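Local coordinates for putative glycoside hydrolase (Parabacteroides distasonis ATCC 8503, PDB 3GYC), which is a putative glycoside hydrolase of the cellulase-like family, with a TIM-barrel fold, that probably cleaves glycosidic bonds, at residues D135-I140 with L154-C159; G148-I153 with P204-L209; A168-K173 with L189-T194; T194-M199 with S226-Y231. All blocks are in the same frame, centred on the assembly; numbering follows the deposited sequence.

The four contacts lie around strands 153-157 and 208-209 in one sector of the barrel wall. Contacts 1 and 2 reach the same sheet through these neighbouring parallel strands, with centres about 9 Å apart and Val156 N to Pro207 O at 3.0 Å between them. Contact 4 sits about 11 Å from contact 1, centre to centre, where Leu158 and Leu196 touch. Contacts 3 and 4 both use helix 186-200, share Thr194 and have centres about 13 Å apart. The widest separation is between contacts 2 and 3, about 22 Å between centres: contact 2 lies at the N-terminal ends of the strands, whereas contact 3 follows strand 153-157, toward the end where TIM barrels carry their active sites.

Contact 1: residues D135-I140 with L154-C159; sequences DCWLTI and LYVDLC
Trp137 lays its indole against Val156 and Leu158, joining helix 130-146 to strand 153-157 within the beta-alpha-beta unit of strand 109-113, helix 130-146 and strand 153-157 in the TIM barrel. The apolar contacts come first. Val156 CG1 rests over the six-membered ring near its rim, 3.5 Å from Trp137 CE3. On the same face, Leu158 CG makes a CH-pi contact with the five-membered ring, 4.1 Å from its centroid and 22° off the normal. The indole reaches both because Trp137 CG stands anti to its carbonyl carbon (chi1 -79°), on a bond directed at the strand. Polar atoms lie close by as well: Asp157 O approaches Trp137 CZ2 obliquely at 3.5 Å, and Trp137 NE1 is hydrogen-bonded to Tyr116 OH, which also bonds to Leu158 O. Replacing Trp137 with an alanine would probably leave Val156 CG1 and Leu158 CG without their aromatic face and Tyr116 without its indole partner. At the strand's last residue, Asp157 turns its carboxylate back on its own chain while OD2 bonds to Ser113 and Ser211. Its OD1 closes an Asx turn, with Asp157 OD1 receiving Cys159 N at 2.9 Å from above the carboxylate plane.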
loop_
_atom_site.group_PDB
_atom_site.type_symbol
_atom_site.label_atom_id
_atom_site.label_comp_id
_atom_site.label_asym_id
_atom_site.label_seq_id
_atom_site.Cartn_x
_atom_site.Cartn_y
_atom_site.Cartn_z
ATOM N N ASP A 135 -11.515 -17.188 -5.226
ATOM C CA ASP A 135 -12.823 -17.097 -5.875
ATOM C C ASP A 135 -13.405 -15.701 -5.682
ATOM O O ASP A 135 -14.050 -15.130 -6.564
ATOM C CB ASP A 135 -13.807 -18.162 -5.356
ATOM C CG ASP A 135 -13.624 -19.521 -6.008
ATOM O OD1 ASP A 135 -12.792 -19.679 -6.930
ATOM O OD2 ASP A 135 -14.354 -20.464 -5.602
ATOM N N CYS A 136 -13.152 -15.147 -4.516
ATOM C CA CYS A 136 -13.615 -13.819 -4.196
ATOM C C CYS A 136 -12.958 -12.731 -5.090
ATOM O O CYS A 136 -13.626 -11.854 -5.621
ATOM C CB CYS A 136 -13.380 -13.634 -2.731
ATOM S SG CYS A 136 -13.341 -12.001 -2.288
ATOM N N TRP A 137 -11.650 -12.813 -5.278
ATOM C CA TRP A 137 -10.977 -11.890 -6.186
ATOM C C TRP A 137 -11.358 -12.103 -7.654
ATOM O O TRP A 137 -11.426 -11.142 -8.404
ATOM C CB TRP A 137 -9.467 -11.969 -6.006
ATOM C CG TRP A 137 -9.023 -11.207 -4.817
ATOM C CD1 TRP A 137 -8.808 -11.671 -3.564
ATOM C CD2 TRP A 137 -8.709 -9.809 -4.796
ATOM N NE1 TRP A 137 -8.362 -10.649 -2.762
ATOM C CE2 TRP A 137 -8.314 -9.492 -3.491
ATOM C CE3 TRP A 137 -8.761 -8.799 -5.751
ATOM C CZ2 TRP A 137 -7.962 -8.206 -3.111
ATOM C CZ3 TRP A 137 -8.401 -7.530 -5.389
ATOM C CH2 TRP A 137 -7.997 -7.238 -4.083
ATOM N N LEU A 138 -11.579 -13.359 -8.071
ATOM C CA LEU A 138 -12.030 -13.633 -9.419
ATOM C C LEU A 138 -13.375 -12.912 -9.656
ATOM O O LEU A 138 -13.620 -12.363 -10.732
ATOM C CB LEU A 138 -12.120 -15.152 -9.697
ATOM C CG LEU A 138 -10.755 -15.849 -9.844
ATOM C CD1 LEU A 138 -10.872 -17.346 -9.831
ATOM C CD2 LEU A 138 -9.994 -15.355 -11.088
ATOM N N THR A 139 -14.238 -12.871 -8.648
ATOM C CA THR A 139 -15.510 -12.166 -8.779
ATOM C C THR A 139 -15.322 -10.653 -8.952
ATOM O O THR A 139 -15.890 -10.059 -9.854
ATOM C CB THR A 139 -16.417 -12.513 -7.599
ATOM O OG1 THR A 139 -16.670 -13.906 -7.681
ATOM C CG2 THR A 139 -17.714 -11.772 -7.642
ATOM N N ILE A 140 -14.465 -10.052 -8.137
ATOM C CA ILE A 140 -14.248 -8.597 -8.192
ATOM C C ILE A 140 -13.630 -8.252 -9.566
ATOM O O ILE A 140 -14.035 -7.281 -10.230
ATOM C CB ILE A 140 -13.433 -8.121 -6.919
ATOM C CG1 ILE A 140 -13.654 -6.642 -6.553
ATOM C CG2 ILE A 140 -11.972 -8.385 -7.037
ATOM C CD1 ILE A 140 -13.036 -5.646 -7.521
ATOM N N LEU A 154 -3.222 -2.171 -12.478
ATOM C CA LEU A 154 -1.778 -2.326 -12.604
ATOM C C LEU A 154 -1.305 -3.661 -12.032
ATOM O O LEU A 154 -0.481 -4.356 -12.609
ATOM C CB LEU A 154 -1.145 -1.171 -11.840
ATOM C CG LEU A 154 0.319 -0.928 -11.938
ATOM C CD1 LEU A 154 0.678 -0.629 -13.412
ATOM C CD2 LEU A 154 0.633 0.244 -10.949
ATOM N N TYR A 155 -1.849 -4.004 -10.882
ATOM C CA TYR A 155 -1.514 -5.231 -10.196
ATOM C C TYR A 155 -2.606 -5.554 -9.210
ATOM O O TYR A 155 -3.422 -4.704 -8.883
ATOM C CB TYR A 155 -0.159 -5.131 -9.463
ATOM C CG TYR A 155 -0.079 -4.169 -8.288
ATOM C CD1 TYR A 155 -0.531 -4.552 -7.043
ATOM C CD2 TYR A 155 0.468 -2.891 -8.412
ATOM C CE1 TYR A 155 -0.452 -3.696 -5.936
ATOM C CE2 TYR A 155 0.517 -2.010 -7.309
ATOM C CZ TYR A 155 0.081 -2.436 -6.080
ATOM O OH TYR A 155 0.138 -1.665 -4.961
ATOM N N VAL A 156 -2.600 -6.799 -8.716
ATOM C CA VAL A 156 -3.566 -7.227 -7.730
ATOM C C VAL A 156 -2.807 -7.844 -6.594
ATOM O O VAL A 156 -2.109 -8.853 -6.780
ATOM C CB VAL A 156 -4.590 -8.250 -8.299
ATOM C CG1 VAL A 156 -5.543 -8.787 -7.174
ATOM C CG2 VAL A 156 -5.345 -7.622 -9.459
ATOM N N ASP A 157 -3.014 -7.277 -5.417
ATOM C CA ASP A 157 -2.415 -7.716 -4.142
ATOM C C ASP A 157 -3.530 -8.334 -3.315
ATOM O O ASP A 157 -4.501 -7.650 -2.975
ATOM C CB ASP A 157 -1.779 -6.498 -3.448
ATOM C CG ASP A 157 -1.465 -6.723 -1.959
ATOM O OD1 ASP A 157 -1.390 -7.892 -1.474
ATOM O OD2 ASP A 157 -1.309 -5.679 -1.267
ATOM N N LEU A 158 -3.379 -9.595 -2.942
ATOM C CA LEU A 158 -4.457 -10.294 -2.230
ATOM C C LEU A 158 -4.637 -9.914 -0.794
ATOM O O LEU A 158 -5.660 -10.260 -0.210
ATOM C CB LEU A 158 -4.355 -11.834 -2.380
ATOM C CG LEU A 158 -4.945 -12.367 -3.695
ATOM C CD1 LEU A 158 -4.193 -11.844 -4.881
ATOM C CD2 LEU A 158 -4.956 -13.911 -3.730
ATOM N N CYS A 159 -3.658 -9.239 -0.195
ATOM C CA CYS A 159 -3.821 -8.772 1.170
ATOM C C CYS A 159 -2.729 -7.835 1.647
ATOM O O CYS A 159 -1.549 -8.207 1.635
ATOM C CB CYS A 159 -3.829 -9.974 2.127
ATOM S SG CYS A 159 -4.358 -9.461 3.758
#

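Contact 2: residues G148-I153 with P204-L209; sequences GLLDTI and PDMPFL
Met206, modelled as selenomethionine, starts with CG anti to the backbone N (chi1 178°) and then bends at chi2 (69°) and chi3 (81°), a folded path that delivers its terminal CE to Leu150 and Ile153. Leu150 answers with its own CG anti to N, which carries the isobutyl end nearer than the direction of its CB would suggest. Met206 CE meets Leu150 CD1 at 3.7 Å, while Ile153 offers its CG2 branch to Met206 CE at 3.9 Å. Close behind, Met206 SE lies 4.0 Å from Ile153 CG2. Both partners cross the Met206 chain obliquely, and every touching group is apolar. In the fold, these are two loops that lead into neighbouring parallel strands, 153-157 and 208-209, of the TIM barrel, hence on the N-terminal rim of the strands. Leu150 and Ile153 are joined by the 3-10 turn 150-152, in which Ile153 N is bonded to Leu150 O at 3.0 Å. Helix 130-146 packs against Leu150 through Leu141 and Ile144, and Arg392 touches Met206. At the base of the same side chain, Met206 CG lies 3.7 Å above the plane of the Phe208 ring, displaced toward its rim.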
loop_
_atom_site.group_PDB
_atom_site.type_symbol
_atom_site.label_atom_id
_atom_site.label_comp_id
_atom_site.label_asym_id
_atom_site.label_seq_id
_atom_site.Cartn_x
_atom_site.Cartn_y
_atom_site.Cartn_z
ATOM N N GLY A 148 -15.325 -2.876 -18.841
ATOM C CA GLY A 148 -14.130 -2.741 -19.680
ATOM C C GLY A 148 -12.984 -1.932 -19.059
ATOM O O GLY A 148 -12.313 -1.172 -19.772
ATOM N N LEU A 149 -12.750 -2.104 -17.761
ATOM C CA LEU A 149 -11.752 -1.326 -17.030
ATOM C C LEU A 149 -10.568 -2.138 -16.580
ATOM O O LEU A 149 -9.775 -1.629 -15.850
ATOM C CB LEU A 149 -12.372 -0.684 -15.759
ATOM C CG LEU A 149 -13.450 0.385 -16.033
ATOM C CD1 LEU A 149 -14.452 0.541 -14.880
ATOM C CD2 LEU A 149 -12.762 1.740 -16.441
ATOM N N LEU A 150 -10.399 -3.379 -17.038
ATOM C CA LEU A 150 -9.314 -4.200 -16.491
ATOM C C LEU A 150 -7.928 -3.646 -16.851
ATOM O O LEU A 150 -6.995 -3.788 -16.075
ATOM C CB LEU A 150 -9.461 -5.645 -16.940
ATOM C CG LEU A 150 -8.879 -6.728 -16.042
ATOM C CD1 LEU A 150 -9.256 -6.469 -14.593
ATOM C CD2 LEU A 150 -9.361 -8.131 -16.535
ATOM N N ASP A 151 -7.800 -3.006 -18.013
ATOM C CA ASP A 151 -6.511 -2.418 -18.412
ATOM C C ASP A 151 -6.064 -1.247 -17.534
ATOM O O ASP A 151 -4.901 -0.853 -17.586
ATOM C CB ASP A 151 -6.545 -1.992 -19.867
ATOM C CG ASP A 151 -6.734 -3.178 -20.791
ATOM O OD1 ASP A 151 -6.110 -4.238 -20.510
ATOM O OD2 ASP A 151 -7.532 -3.065 -21.770
ATOM N N THR A 152 -6.962 -0.724 -16.707
ATOM C CA THR A 152 -6.608 0.326 -15.736
ATOM C C THR A 152 -5.938 -0.257 -14.489
ATOM O O THR A 152 -5.293 0.459 -13.761
ATOM C CB THR A 152 -7.871 1.113 -15.359
ATOM O OG1 THR A 152 -8.276 1.902 -16.489
ATOM C CG2 THR A 152 -7.651 1.998 -14.148
ATOM N N ILE A 153 -6.086 -1.568 -14.264
ATOM C CA ILE A 153 -5.536 -2.214 -13.116
ATOM C C ILE A 153 -4.076 -2.574 -13.405
ATOM O O ILE A 153 -3.755 -3.194 -14.422
ATOM C CB ILE A 153 -6.347 -3.478 -12.723
ATOM C CG1 ILE A 153 -7.812 -3.095 -12.433
ATOM C CG2 ILE A 153 -5.655 -4.201 -11.562
ATOM C CD1 ILE A 153 -8.045 -1.930 -11.463
ATOM N N PRO A 204 -3.826 -15.160 -16.462
ATOM C CA PRO A 204 -2.395 -15.542 -16.451
ATOM C C PRO A 204 -1.409 -14.376 -16.605
ATOM O O PRO A 204 -0.291 -14.465 -16.097
ATOM C CB PRO A 204 -2.289 -16.524 -17.635
ATOM C CG PRO A 204 -3.434 -16.173 -18.537
ATOM C CD PRO A 204 -4.540 -15.696 -17.642
ATOM N N ASP A 205 -1.827 -13.293 -17.256
ATOM C CA ASP A 205 -0.947 -12.148 -17.512
ATOM C C ASP A 205 -1.072 -10.991 -16.504
ATOM O O ASP A 205 -0.396 -9.993 -16.652
ATOM C CB ASP A 205 -1.203 -11.607 -18.917
ATOM C CG ASP A 205 -0.957 -12.653 -19.994
ATOM O OD1 ASP A 205 -0.255 -13.659 -19.720
ATOM O OD2 ASP A 205 -1.477 -12.458 -21.117
HETATM N N MSE A 206 -1.947 -11.118 -15.515
HETATM C CA MSE A 206 -2.084 -10.071 -14.483
HETATM C C MSE A 206 -0.967 -10.269 -13.414
HETATM O O MSE A 206 -0.711 -11.380 -13.007
HETATM C CB MSE A 206 -3.497 -10.110 -13.861
HETATM C CG MSE A 206 -3.751 -9.111 -12.748
HETATM SE SE MSE A 206 -3.797 -7.269 -13.373
HETATM C CE MSE A 206 -5.640 -7.192 -14.074
ATOM N N PRO A 207 -0.263 -9.190 -13.021
ATOM C CA PRO A 207 0.722 -9.331 -11.951
ATOM C C PRO A 207 0.020 -9.498 -10.613
ATOM O O PRO A 207 -0.774 -8.639 -10.214
ATOM C CB PRO A 207 1.517 -8.023 -11.988
ATOM C CG PRO A 207 1.155 -7.365 -13.248
ATOM C CD PRO A 207 -0.146 -7.911 -13.731
ATOM N N PHE A 208 0.296 -10.605 -9.942
ATOM C CA PHE A 208 -0.279 -10.915 -8.634
ATOM C C PHE A 208 0.783 -11.009 -7.568
ATOM O O PHE A 208 1.895 -11.475 -7.814
ATOM C CB PHE A 208 -1.013 -12.251 -8.667
ATOM C CG PHE A 208 -2.286 -12.231 -9.486
ATOM C CD1 PHE A 208 -3.417 -11.562 -9.017
ATOM C CD2 PHE A 208 -2.369 -12.912 -10.674
ATOM C CE1 PHE A 208 -4.607 -11.546 -9.748
ATOM C CE2 PHE A 208 -3.541 -12.890 -11.414
ATOM C CZ PHE A 208 -4.659 -12.182 -10.943
ATOM N N LEU A 209 0.414 -10.613 -6.359
ATOM C CA LEU A 209 1.305 -10.676 -5.206
ATOM C C LEU A 209 0.510 -10.599 -3.913
ATOM O O LEU A 209 -0.708 -10.516 -3.947
ATOM C CB LEU A 209 2.245 -9.460 -5.226
ATOM C CG LEU A 209 1.591 -8.114 -4.865
ATOM C CD1 LEU A 209 2.602 -7.210 -4.194
ATOM C CD2 LEU A 209 0.915 -7.491 -6.097
#

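Contact 3: residues A168-K173 with L189-T194; sequences APFFAK and LRWMKT
Three aromatic side chains, Phe170, Phe171 and Trp191, make this buried contact between the short helix 169-172, in the long connection after strand 153-157, and helix 186-200 of the barrel's outer layer. The main pair is a T-shaped (edge-to-face) stack. Phe171 presents its edge to the face of the Trp191 six-membered ring, with centroids 5.1 Å apart and planes at 87°. Phe171 CD1 leads the approach, 3.4 Å from Trp191 CE3 and over the rim of the indole. Both rings leave the backbone with CG anti to N (chi1 174° for each), and the two side chains slide past one another in opposite directions. Phe170 adds a looser touch at the benzo end of the indole: its CD1 lies 4.1 Å from Trp191 CZ2, which sits at the edge of the phenyl ring, and the side chains cross nearly at right angles. Trp162 meets both Phe171 and Trp191, while Pro130 and Leu133 bring helix 130-146 against the indole. A leucine in place of Trp191 is likely to take away the indole face that the edge of Phe171 meets and leave Phe170 CD1 without the indole carbon it packs on. Across the two segments the attraction is dispersion plus the pull of a phenyl C-H edge on the indole pi cloud, while Trp191 NE1 turns elsewhere, to a weak hydrogen bond with Tyr210 OH.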
loop_
_atom_site.group_PDB
_atom_site.type_symbol
_atom_site.label_atom_id
_atom_site.label_comp_id
_atom_site.label_asym_id
_atom_site.label_seq_id
_atom_site.Cartn_x
_atom_site.Cartn_y
_atom_site.Cartn_z
ATOM N N ALA A 168 -5.930 -10.046 7.877
ATOM C CA ALA A 168 -6.222 -11.432 7.469
ATOM C C ALA A 168 -6.600 -12.301 8.685
ATOM O O ALA A 168 -5.879 -13.254 9.036
ATOM C CB ALA A 168 -5.031 -12.022 6.728
ATOM N N PRO A 169 -7.726 -11.970 9.344
ATOM C CA PRO A 169 -8.186 -12.793 10.477
ATOM C C PRO A 169 -8.683 -14.178 10.041
ATOM O O PRO A 169 -8.726 -15.126 10.854
ATOM C CB PRO A 169 -9.338 -11.960 11.050
ATOM C CG PRO A 169 -9.795 -11.117 9.961
ATOM C CD PRO A 169 -8.601 -10.805 9.136
ATOM N N PHE A 170 -9.109 -14.272 8.786
ATOM C CA PHE A 170 -9.534 -15.533 8.186
ATOM C C PHE A 170 -8.360 -16.504 8.042
ATOM O O PHE A 170 -8.555 -17.682 7.869
ATOM C CB PHE A 170 -10.185 -15.298 6.810
ATOM C CG PHE A 170 -9.418 -14.344 5.904
ATOM C CD1 PHE A 170 -8.394 -14.799 5.095
ATOM C CD2 PHE A 170 -9.747 -13.002 5.873
ATOM C CE1 PHE A 170 -7.705 -13.945 4.280
ATOM C CE2 PHE A 170 -9.076 -12.143 5.056
ATOM C CZ PHE A 170 -8.047 -12.615 4.247
ATOM N N PHE A 171 -7.138 -15.995 8.060
ATOM C CA PHE A 171 -5.961 -16.840 7.971
ATOM C C PHE A 171 -5.425 -17.056 9.375
ATOM O O PHE A 171 -5.147 -18.178 9.768
ATOM C CB PHE A 171 -4.898 -16.182 7.088
ATOM C CG PHE A 171 -3.613 -16.921 7.053
ATOM C CD1 PHE A 171 -3.453 -17.997 6.201
ATOM C CD2 PHE A 171 -2.561 -16.556 7.877
ATOM C CE1 PHE A 171 -2.275 -18.709 6.171
ATOM C CE2 PHE A 171 -1.370 -17.257 7.855
ATOM C CZ PHE A 171 -1.228 -18.340 7.002
ATOM N N ALA A 172 -5.289 -15.962 10.120
ATOM C CA ALA A 172 -4.748 -15.987 11.480
ATOM C C ALA A 172 -5.549 -16.894 12.414
ATOM O O ALA A 172 -4.981 -17.520 13.326
ATOM C CB ALA A 172 -4.671 -14.560 12.027
ATOM N N LYS A 173 -6.860 -16.988 12.192
ATOM C CA LYS A 173 -7.687 -17.896 12.989
ATOM C C LYS A 173 -7.222 -19.343 12.764
ATOM O O LYS A 173 -7.015 -20.096 13.726
ATOM C CB LYS A 173 -9.172 -17.747 12.643
ATOM N N LEU A 189 3.306 -19.453 2.887
ATOM C CA LEU A 189 3.788 -19.719 1.538
ATOM C C LEU A 189 2.835 -20.619 0.761
ATOM O O LEU A 189 2.558 -20.353 -0.410
ATOM C CB LEU A 189 5.181 -20.367 1.563
ATOM C CG LEU A 189 6.305 -19.493 2.115
ATOM C CD1 LEU A 189 7.568 -20.316 2.189
ATOM C CD2 LEU A 189 6.502 -18.221 1.288
ATOM N N ARG A 190 2.322 -21.654 1.420
ATOM C CA ARG A 190 1.428 -22.618 0.784
ATOM C C ARG A 190 0.097 -21.996 0.403
ATOM O O ARG A 190 -0.443 -22.255 -0.663
ATOM C CB ARG A 190 1.182 -23.818 1.702
ATOM C CG ARG A 190 0.486 -24.979 1.010
ATOM N N TRP A 191 -0.457 -21.217 1.309
ATOM C CA TRP A 191 -1.692 -20.505 1.065
ATOM C C TRP A 191 -1.543 -19.570 -0.128
ATOM O O TRP A 191 -2.361 -19.576 -1.047
ATOM C CB TRP A 191 -2.038 -19.675 2.305
ATOM C CG TRP A 191 -3.212 -18.792 2.143
ATOM C CD1 TRP A 191 -3.297 -17.688 1.364
ATOM C CD2 TRP A 191 -4.463 -18.903 2.823
ATOM N NE1 TRP A 191 -4.526 -17.124 1.481
ATOM C CE2 TRP A 191 -5.269 -17.848 2.373
ATOM C CE3 TRP A 191 -4.981 -19.802 3.761
ATOM C CZ2 TRP A 191 -6.568 -17.636 2.850
ATOM C CZ3 TRP A 191 -6.280 -19.605 4.231
ATOM C CH2 TRP A 191 -7.060 -18.532 3.769
HETATM N N MSE A 192 -0.531 -18.713 -0.073
HETATM C CA MSE A 192 -0.293 -17.756 -1.139
HETATM C C MSE A 192 -0.156 -18.480 -2.472
HETATM O O MSE A 192 -0.829 -18.131 -3.433
HETATM C CB MSE A 192 0.951 -16.904 -0.868
HETATM C CG MSE A 192 0.789 -15.948 0.296
HETATM SE SE MSE A 192 2.225 -14.664 0.394
HETATM C CE MSE A 192 3.668 -15.820 0.955
ATOM N N LYS A 193 0.653 -19.534 -2.499
ATOM C CA LYS A 193 0.906 -20.250 -3.743
ATOM C C LYS A 193 -0.402 -20.799 -4.332
ATOM O O LYS A 193 -0.695 -20.555 -5.502
ATOM C CB LYS A 193 1.947 -21.360 -3.537
ATOM C CG LYS A 193 2.507 -21.917 -4.842
ATOM N N THR A 194 -1.204 -21.487 -3.518
ATOM C CA THR A 194 -2.498 -22.023 -3.983
ATOM C C THR A 194 -3.462 -20.951 -4.494
ATOM O O THR A 194 -4.158 -21.180 -5.504
ATOM C CB THR A 194 -3.224 -22.810 -2.872
ATOM O OG1 THR A 194 -2.439 -23.954 -2.521
ATOM C CG2 THR A 194 -4.610 -23.270 -3.330
#

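Contact 4: residues T194-M199 with S226-Y231; sequences TSLEKM and SFLDLY
Leu196 and Phe227 mark the closest backbone approach, their CA atoms 7.4 Å apart, where helix 186-200 faces an irregular run of chain. The helical side is regular, with Met199 N bonded to Ser195 O at 3.1 Å; residues 226-230 form neither helix nor strand. One side-chain atom does the touching from the helix. Leu196 CD1 reaches Phe227 O at 3.4 Å, an apolar methyl against a carbonyl that already accepts from Arg200 NH2. The same methyl comes to the edge of the Phe227 ring, 4.1 Å from its CD1, and to Leu228 CD2 at 4.2 Å. Leucine gets there extended: CG anti to its carbonyl carbon and chi2 at -172° carry CD1 outward from the helix. The phenyl group, by contrast, takes the crowded position between backbone N and carbonyl carbon (chi1 54°), and crosses Leu196 at about a right angle. Beyond these apolar groups, buried Asp229 forms salt bridges with Arg200 and Lys388, and its OD2 also accepts from Phe208 N. These bonds join the loop to Arg200 at the end of helix 186-200, to helix 384-390 and to strand 208-209. This is packing of a barrel helix on the alpha-to-beta loop entering strand 231-232, beside the place where strands 208-209 and 231-232, the fifth and sixth of the barrel, would meet to close it.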
loop_
_atom_site.group_PDB
_atom_site.type_symbol
_atom_site.label_atom_id
_atom_site.label_comp_id
_atom_site.label_asym_id
_atom_site.label_seq_id
_atom_site.Cartn_x
_atom_site.Cartn_y
_atom_site.Cartn_z
ATOM N N THR A 194 -1.204 -21.487 -3.518
ATOM C CA THR A 194 -2.498 -22.023 -3.983
ATOM C C THR A 194 -3.462 -20.951 -4.494
ATOM O O THR A 194 -4.158 -21.180 -5.504
ATOM C CB THR A 194 -3.224 -22.810 -2.872
ATOM O OG1 THR A 194 -2.439 -23.954 -2.521
ATOM C CG2 THR A 194 -4.610 -23.270 -3.330
ATOM N N SER A 195 -3.512 -19.793 -3.815
ATOM C CA SER A 195 -4.431 -18.722 -4.236
ATOM C C SER A 195 -4.032 -18.146 -5.571
ATOM O O SER A 195 -4.876 -17.978 -6.440
ATOM C CB SER A 195 -4.561 -17.617 -3.191
ATOM O OG SER A 195 -3.308 -17.074 -2.843
ATOM N N LEU A 196 -2.746 -17.870 -5.745
ATOM C CA LEU A 196 -2.281 -17.312 -6.994
ATOM C C LEU A 196 -2.380 -18.279 -8.176
ATOM O O LEU A 196 -2.585 -17.835 -9.307
ATOM C CB LEU A 196 -0.878 -16.708 -6.854
ATOM C CG LEU A 196 -0.810 -15.613 -5.788
ATOM C CD1 LEU A 196 0.535 -14.950 -5.842
ATOM C CD2 LEU A 196 -1.939 -14.580 -5.929
ATOM N N GLU A 197 -2.280 -19.585 -7.930
ATOM C CA GLU A 197 -2.477 -20.555 -9.005
ATOM C C GLU A 197 -3.903 -20.453 -9.518
ATOM O O GLU A 197 -4.129 -20.436 -10.727
ATOM C CB GLU A 197 -2.173 -21.982 -8.533
ATOM C CG GLU A 197 -0.689 -22.230 -8.375
ATOM C CD GLU A 197 -0.349 -23.579 -7.740
ATOM O OE1 GLU A 197 -1.123 -24.092 -6.877
ATOM O OE2 GLU A 197 0.729 -24.112 -8.103
ATOM N N LYS A 198 -4.856 -20.352 -8.601
ATOM C CA LYS A 198 -6.263 -20.252 -8.967
ATOM C C LYS A 198 -6.454 -18.942 -9.786
ATOM O O LYS A 198 -7.165 -18.929 -10.785
ATOM C CB LYS A 198 -7.148 -20.287 -7.703
ATOM C CG LYS A 198 -8.376 -21.236 -7.760
HETATM N N MSE A 199 -5.802 -17.852 -9.381
HETATM C CA MSE A 199 -5.952 -16.560 -10.097
HETATM C C MSE A 199 -5.479 -16.667 -11.541
HETATM O O MSE A 199 -6.166 -16.242 -12.473
HETATM C CB MSE A 199 -5.161 -15.456 -9.406
HETATM C CG MSE A 199 -5.575 -15.143 -7.961
HETATM SE SE MSE A 199 -7.431 -14.714 -7.767
HETATM C CE MSE A 199 -7.481 -13.152 -8.963
ATOM N N SER A 226 8.862 -17.423 -5.662
ATOM C CA SER A 226 8.935 -17.132 -7.075
ATOM C C SER A 226 7.554 -16.899 -7.663
ATOM O O SER A 226 7.448 -16.262 -8.696
ATOM C CB SER A 226 9.645 -18.265 -7.833
ATOM O OG SER A 226 8.941 -19.492 -7.733
ATOM N N PHE A 227 6.518 -17.426 -7.001
ATOM C CA PHE A 227 5.110 -17.254 -7.401
ATOM C C PHE A 227 4.585 -15.813 -7.259
ATOM O O PHE A 227 3.431 -15.538 -7.617
ATOM C CB PHE A 227 4.198 -18.217 -6.602
ATOM C CG PHE A 227 4.360 -18.121 -5.101
ATOM C CD1 PHE A 227 3.724 -17.139 -4.382
ATOM C CD2 PHE A 227 5.153 -19.024 -4.420
ATOM C CE1 PHE A 227 3.888 -17.029 -2.988
ATOM C CE2 PHE A 227 5.324 -18.933 -3.032
ATOM C CZ PHE A 227 4.674 -17.930 -2.313
ATOM N N LEU A 228 5.387 -14.919 -6.675
ATOM C CA LEU A 228 5.038 -13.499 -6.590
ATOM C C LEU A 228 5.578 -12.827 -7.852
ATOM O O LEU A 228 6.725 -13.052 -8.228
ATOM C CB LEU A 228 5.673 -12.862 -5.370
ATOM C CG LEU A 228 5.244 -13.446 -4.022
ATOM C CD1 LEU A 228 6.078 -12.877 -2.878
ATOM C CD2 LEU A 228 3.762 -13.231 -3.791
ATOM N N ASP A 229 4.750 -12.032 -8.515
ATOM C CA ASP A 229 5.149 -11.347 -9.770
ATOM C C ASP A 229 5.919 -10.042 -9.500
ATOM O O ASP A 229 6.583 -9.501 -10.391
ATOM C CB ASP A 229 3.909 -11.047 -10.622
ATOM C CG ASP A 229 3.251 -12.310 -11.207
ATOM O OD1 ASP A 229 4.000 -13.300 -11.486
ATOM O OD2 ASP A 229 1.983 -12.330 -11.434
ATOM N N LEU A 230 5.738 -9.506 -8.294
ATOM C CA LEU A 230 6.384 -8.291 -7.822
ATOM C C LEU A 230 6.381 -8.275 -6.296
ATOM O O LEU A 230 5.685 -9.066 -5.663
ATOM C CB LEU A 230 5.674 -7.037 -8.327
ATOM C CG LEU A 230 4.209 -6.832 -7.992
ATOM C CD1 LEU A 230 3.868 -5.380 -7.597
ATOM C CD2 LEU A 230 3.296 -7.314 -9.138
ATOM N N TYR A 231 7.144 -7.377 -5.694
ATOM C CA TYR A 231 7.120 -7.257 -4.263
ATOM C C TYR A 231 6.620 -5.837 -3.962
ATOM O O TYR A 231 7.088 -4.855 -4.578
ATOM C CB TYR A 231 8.498 -7.466 -3.575
ATOM C CG TYR A 231 9.310 -8.672 -3.955
ATOM C CD1 TYR A 231 8.718 -9.858 -4.386
ATOM C CD2 TYR A 231 10.704 -8.653 -3.815
ATOM C CE1 TYR A 231 9.500 -10.956 -4.731
ATOM C CE2 TYR A 231 11.478 -9.754 -4.123
ATOM C CZ TYR A 231 10.873 -10.900 -4.561
ATOM O OH TYR A 231 11.652 -11.959 -4.882
#